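Glycerol kinase, putative (Plasmodium falciparum, PDB 2W40) probably catalyses the ATP-dependent phosphorylation of glycerol to sn-glycerol 3-phosphate, as a member of the FGGY kinase family. Local coordinates at residues C[35-38]-C[44-47]; C[274-279]-C[397-402]. All coordinates share one frame; numbering follows the deposited sequence.

Contact 1 (C[35-38]-C[44-47]); sequences HEQK and WYEH. With EDO (1,2-ethanediol), chain B.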
loop_
_atom_site.group_PDB
_atom_site.type_symbol
_atom_site.label_atom_id
_atom_site.label_comp_id
_atom_site.label_asym_id
_atom_site.label_seq_id
_atom_site.Cartn_x
_atom_site.Cartn_y
_atom_site.Cartn_z
ATOM N N HIS C 35 -4.630 -10.093 -23.343
ATOM C CA HIS C 35 -3.917 -9.138 -24.172
ATOM C C HIS C 35 -3.357 -8.066 -23.166
ATOM O O HIS C 35 -3.809 -7.957 -21.983
ATOM C CB HIS C 35 -4.777 -8.489 -25.244
ATOM C CG HIS C 35 -6.014 -7.832 -24.717
ATOM N ND1 HIS C 35 -7.176 -8.525 -24.458
ATOM C CD2 HIS C 35 -6.273 -6.539 -24.456
ATOM C CE1 HIS C 35 -8.071 -7.690 -23.949
ATOM N NE2 HIS C 35 -7.552 -6.471 -23.934
ATOM N N GLU C 36 -2.335 -7.345 -23.619
ATOM C CA GLU C 36 -1.594 -6.411 -22.762
ATOM C C GLU C 36 -2.480 -5.292 -22.280
ATOM O O GLU C 36 -3.154 -4.670 -23.069
ATOM C CB GLU C 36 -0.395 -5.844 -23.504
ATOM C CG GLU C 36 0.542 -5.195 -22.598
ATOM C CD GLU C 36 1.660 -4.462 -23.267
ATOM O OE1 GLU C 36 1.746 -4.467 -24.525
ATOM O OE2 GLU C 36 2.505 -3.844 -22.547
ATOM N N GLN C 37 -2.414 -5.020 -20.965
ATOM C CA GLN C 37 -3.082 -3.833 -20.391
ATOM C C GLN C 37 -1.957 -2.785 -20.290
ATOM O O GLN C 37 -1.101 -2.883 -19.415
ATOM C CB GLN C 37 -3.645 -4.141 -18.982
ATOM C CG GLN C 37 -4.507 -5.423 -18.925
ATOM C CD GLN C 37 -5.701 -5.316 -19.866
ATOM O OE1 GLN C 37 -6.561 -4.482 -19.615
ATOM N NE2 GLN C 37 -5.767 -6.142 -20.946
ATOM N N LYS C 38 -1.921 -1.877 -21.240
ATOM C CA LYS C 38 -0.862 -0.908 -21.303
ATOM C C LYS C 38 -1.184 0.312 -20.429
ATOM O O LYS C 38 -2.072 1.140 -20.763
ATOM C CB LYS C 38 -0.673 -0.455 -22.714
ATOM C CG LYS C 38 -0.374 -1.516 -23.734
ATOM C CD LYS C 38 -0.494 -0.999 -25.196
ATOM C CE LYS C 38 -0.289 -2.042 -26.237
ATOM N NZ LYS C 38 1.134 -2.292 -26.449
ATOM N N TRP C 44 -3.083 6.584 -17.910
ATOM C CA TRP C 44 -3.249 6.091 -19.272
ATOM C C TRP C 44 -3.553 4.601 -19.183
ATOM O O TRP C 44 -2.970 3.868 -18.359
ATOM C CB TRP C 44 -1.959 6.257 -20.046
ATOM C CG TRP C 44 -1.699 7.670 -20.435
ATOM C CD1 TRP C 44 -2.083 8.805 -19.756
ATOM C CD2 TRP C 44 -1.168 8.096 -21.668
ATOM N NE1 TRP C 44 -1.716 9.929 -20.481
ATOM C CE2 TRP C 44 -1.186 9.519 -21.669
ATOM C CE3 TRP C 44 -0.651 7.438 -22.792
ATOM C CZ2 TRP C 44 -0.729 10.244 -22.743
ATOM C CZ3 TRP C 44 -0.150 8.193 -23.843
ATOM C CH2 TRP C 44 -0.232 9.587 -23.817
ATOM N N TYR C 45 -4.457 4.144 -20.059
ATOM C CA TYR C 45 -4.852 2.747 -20.130
ATOM C C TYR C 45 -5.262 2.494 -21.579
ATOM O O TYR C 45 -6.270 3.018 -22.072
ATOM C CB TYR C 45 -5.991 2.443 -19.177
ATOM C CG TYR C 45 -6.081 1.021 -18.680
ATOM C CD1 TYR C 45 -6.129 0.677 -17.323
ATOM C CD2 TYR C 45 -6.143 -0.020 -19.601
ATOM C CE1 TYR C 45 -6.346 -0.691 -16.910
ATOM C CE2 TYR C 45 -6.327 -1.351 -19.243
ATOM C CZ TYR C 45 -6.450 -1.677 -17.879
ATOM O OH TYR C 45 -6.615 -2.932 -17.460
ATOM N N GLU C 46 -4.428 1.674 -22.246
ATOM C CA GLU C 46 -4.613 1.336 -23.634
ATOM C C GLU C 46 -4.547 -0.191 -23.919
ATOM O O GLU C 46 -3.938 -1.008 -23.166
ATOM C CB GLU C 46 -3.511 1.993 -24.460
ATOM C CG GLU C 46 -3.492 3.499 -24.364
ATOM C CD GLU C 46 -2.403 4.256 -25.164
ATOM O OE1 GLU C 46 -1.563 3.658 -25.837
ATOM O OE2 GLU C 46 -2.406 5.498 -25.046
ATOM N N HIS C 47 -5.183 -0.557 -25.032
ATOM C CA HIS C 47 -5.050 -1.921 -25.595
ATOM C C HIS C 47 -4.527 -1.774 -27.044
ATOM O O HIS C 47 -4.848 -0.833 -27.754
ATOM C CB HIS C 47 -6.393 -2.628 -25.659
ATOM C CG HIS C 47 -7.007 -2.958 -24.311
ATOM N ND1 HIS C 47 -8.378 -3.057 -24.131
ATOM C CD2 HIS C 47 -6.455 -3.230 -23.098
ATOM C CE1 HIS C 47 -8.638 -3.329 -22.863
ATOM N NE2 HIS C 47 -7.490 -3.450 -22.210
HETATM C C1 EDO B . 1.438 7.225 -27.588
HETATM O O1 EDO B . 0.689 8.512 -27.239
HETATM C C2 EDO B . 1.283 5.753 -27.020
HETATM O O2 EDO B . 0.210 4.834 -27.573
#

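Contact 2 (C[274-279]-C[397-402]); sequences LLINTG and DSLTSD. With EDO (1,2-ethanediol), chain D.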
loop_
_atom_site.group_PDB
_atom_site.type_symbol
_atom_site.label_atom_id
_atom_site.label_comp_id
_atom_site.label_asym_id
_atom_site.label_seq_id
_atom_site.Cartn_x
_atom_site.Cartn_y
_atom_site.Cartn_z
ATOM N N LEU C 274 -23.648 -2.898 -11.603
ATOM C CA LEU C 274 -25.014 -3.209 -11.177
ATOM C C LEU C 274 -25.940 -2.502 -12.152
ATOM O O LEU C 274 -25.855 -1.270 -12.305
ATOM C CB LEU C 274 -25.228 -2.730 -9.753
ATOM C CG LEU C 274 -26.522 -3.295 -9.053
ATOM C CD1 LEU C 274 -26.418 -3.191 -7.557
ATOM C CD2 LEU C 274 -27.659 -2.480 -9.541
ATOM N N LEU C 275 -26.855 -3.266 -12.779
ATOM C CA LEU C 275 -27.898 -2.680 -13.567
ATOM C C LEU C 275 -29.262 -3.087 -13.045
ATOM O O LEU C 275 -29.501 -4.281 -12.728
ATOM C CB LEU C 275 -27.801 -3.050 -15.036
ATOM C CG LEU C 275 -26.660 -2.333 -15.819
ATOM C CD1 LEU C 275 -25.292 -3.004 -15.614
ATOM C CD2 LEU C 275 -26.998 -2.262 -17.337
ATOM N N ILE C 276 -30.149 -2.117 -13.009
ATOM C CA ILE C 276 -31.569 -2.409 -12.731
ATOM C C ILE C 276 -32.419 -2.075 -13.929
ATOM O O ILE C 276 -32.313 -0.972 -14.455
ATOM C CB ILE C 276 -32.066 -1.655 -11.439
ATOM C CG1 ILE C 276 -33.509 -2.121 -11.075
ATOM C CG2 ILE C 276 -31.896 -0.122 -11.522
ATOM C CD1 ILE C 276 -33.955 -1.830 -9.583
ATOM N N ASN C 277 -33.344 -2.972 -14.304
ATOM C CA ASN C 277 -34.241 -2.757 -15.389
ATOM C C ASN C 277 -35.365 -1.796 -14.976
ATOM O O ASN C 277 -36.032 -2.015 -13.998
ATOM C CB ASN C 277 -34.748 -4.132 -15.837
ATOM C CG ASN C 277 -35.568 -4.145 -17.129
ATOM O OD1 ASN C 277 -36.407 -3.289 -17.366
ATOM N ND2 ASN C 277 -35.404 -5.237 -17.896
ATOM N N THR C 278 -35.514 -0.698 -15.710
ATOM C CA THR C 278 -36.522 0.329 -15.404
ATOM C C THR C 278 -37.691 0.231 -16.389
ATOM O O THR C 278 -38.522 1.146 -16.490
ATOM C CB THR C 278 -35.914 1.771 -15.345
ATOM O OG1 THR C 278 -35.463 2.118 -16.651
ATOM C CG2 THR C 278 -34.760 1.950 -14.307
ATOM N N GLY C 279 -37.775 -0.900 -17.094
ATOM C CA GLY C 279 -38.851 -1.097 -18.093
ATOM C C GLY C 279 -38.719 -0.095 -19.243
ATOM O O GLY C 279 -37.615 0.318 -19.604
ATOM N N ASP C 397 -27.463 2.121 -2.248
ATOM C CA ASP C 397 -28.153 3.221 -1.604
ATOM C C ASP C 397 -28.691 4.227 -2.642
ATOM O O ASP C 397 -29.839 4.730 -2.502
ATOM C CB ASP C 397 -27.267 3.906 -0.575
ATOM C CG ASP C 397 -27.067 3.080 0.703
ATOM O OD1 ASP C 397 -27.879 2.158 1.018
ATOM O OD2 ASP C 397 -26.059 3.349 1.381
ATOM N N SER C 398 -27.897 4.542 -3.683
ATOM C CA SER C 398 -28.383 5.419 -4.706
ATOM C C SER C 398 -29.607 4.783 -5.432
ATOM O O SER C 398 -30.555 5.457 -5.777
ATOM C CB SER C 398 -27.232 5.747 -5.701
ATOM O OG SER C 398 -26.240 6.531 -5.095
ATOM N N LEU C 399 -29.506 3.508 -5.747
ATOM C CA LEU C 399 -30.497 2.809 -6.525
ATOM C C LEU C 399 -31.810 2.824 -5.755
ATOM O O LEU C 399 -32.874 3.058 -6.347
ATOM C CB LEU C 399 -30.095 1.373 -6.736
ATOM C CG LEU C 399 -31.049 0.381 -7.328
ATOM C CD1 LEU C 399 -30.219 -0.871 -7.815
ATOM C CD2 LEU C 399 -32.124 -0.039 -6.371
ATOM N N THR C 400 -31.778 2.516 -4.453
ATOM C CA THR C 400 -33.054 2.490 -3.696
ATOM C C THR C 400 -33.646 3.890 -3.660
ATOM O O THR C 400 -34.862 4.058 -3.770
ATOM C CB THR C 400 -32.924 1.837 -2.321
ATOM O OG1 THR C 400 -31.938 2.508 -1.567
ATOM C CG2 THR C 400 -32.533 0.346 -2.453
ATOM N N SER C 401 -32.828 4.936 -3.538
ATOM C CA SER C 401 -33.338 6.303 -3.611
ATOM C C SER C 401 -33.966 6.645 -4.932
ATOM O O SER C 401 -35.114 7.147 -5.011
ATOM C CB SER C 401 -32.220 7.295 -3.310
ATOM O OG SER C 401 -32.681 8.643 -3.372
ATOM N N ASP C 402 -33.222 6.421 -6.000
ATOM C CA ASP C 402 -33.732 6.674 -7.336
ATOM C C ASP C 402 -35.001 5.870 -7.678
ATOM O O ASP C 402 -35.879 6.394 -8.412
ATOM C CB ASP C 402 -32.688 6.345 -8.370
ATOM C CG ASP C 402 -31.609 7.409 -8.517
ATOM O OD1 ASP C 402 -31.903 8.622 -8.245
ATOM O OD2 ASP C 402 -30.535 7.002 -8.994
HETATM C C1 EDO D . -24.106 6.510 -0.373
HETATM O O1 EDO D . -24.532 5.541 0.668
HETATM C C2 EDO D . -24.551 6.282 -1.838
HETATM O O2 EDO D . -25.512 7.121 -2.545
#

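Contact 1 (C[35-38]-C[44-47])
K38 and E46 pair as a single antiparallel bridge of the hydrogen-bonded kind: K38 N gives to E46 O at 2.9 Å and E46 N returns to K38 O at 2.8 Å. The bridge closes a loop, 39-45, within the connection from strand 27-34 to strand 46-47 in the N-terminal half of this FGGY kinase, and Y45 CA adds a CA-H...O contact to K38 O. On one flank Q37 works as a polar hub. Its chain turns back at chi2 (-60°), which sets the amide beside the ring of H47. Q37 OE1 then accepts from Y45 OH on a lone pair in the carbonyl plane, at 2.7 Å, and from H47 NE2; it lies close to the ring plane of H47, while H47 NE2 is tilted 34° from the carbonyl plane. Q37 NE2 donates to H35 O, so both ends of the amide are held and its rotation is fixed. The edge of H35 points at the face of H47, a T-shaped pair with planes at 88°. On the other flank K38 NZ forms a salt bridge with E36 OE1, while E46 OE2 has a salt bridge with R109 and a hydrogen bond with Y100 OH. The Y45 side chain lies about 5 Å from that of T270, which binds ADP in another crystal structure of this protein. Within the histidine pair, H35 NE2 sits 3.3 Å above the centre of the H47 ring.

Contact 2 (C[274-279]-C[397-402])
A helix lies against a beta-sheet here, in the C-terminal half of the molecule, which belongs to the actin-like ATPase clan: helix 377-403 presents L399 to strand 272-279, and two alternate residues on one face of the strand, L274 and I276, receive it. The contact is small and wholly apolar, burying 128 Å² over the two segments. L399 CG stands anti to its own backbone N (chi1 170°), which carries the fork of the leucine out toward the strand; CD1 meets both strand residues and CD2 meets I276 alone. L399 CD1 presses on L274 CD2 at 3.5 Å, tighter than usual for two carbons, with the leucine side chains crossing at about a right angle. The same L399 CD1 reaches I276 CG2 at 4.1 Å, while L399 CD2 meets I276 CD1 at 4.1 Å. Farther along the strand segment, N277 OD1 accepts from G279 N at 2.8 Å, an Asx turn. On the helix, S398 OG is hydrogen-bonded to O2 of an ethanediol molecule at 2.7 Å, probably from the crystallisation liquor. Strand 272-279 runs between antiparallel neighbours 264-268 and 304-311; L392 and V396 of the helix also touch L274, M403 touches I276, and D402 reaches L307 on strand 304-311.

The two contacts lie on opposite sides of the chain's centre, with their own centres 31 Å apart, and they join different elements in different halves of the kinase. Contact 1 is local: five residues lie between its segments, it is only partly buried, and backbone pairing is combined with a network of amide, imidazole, phenol and charged groups. Contact 2 has 117 residues between its segments, all three touching residues are buried, and it relies on aliphatic carbons, mostly methyls, to seat a helix on a sheet. Chemistry follows place: the polar contact comes close to T270, which binds ADP in another crystal structure of the protein, whereas the leucine-isoleucine packing lies away from the annotated sites.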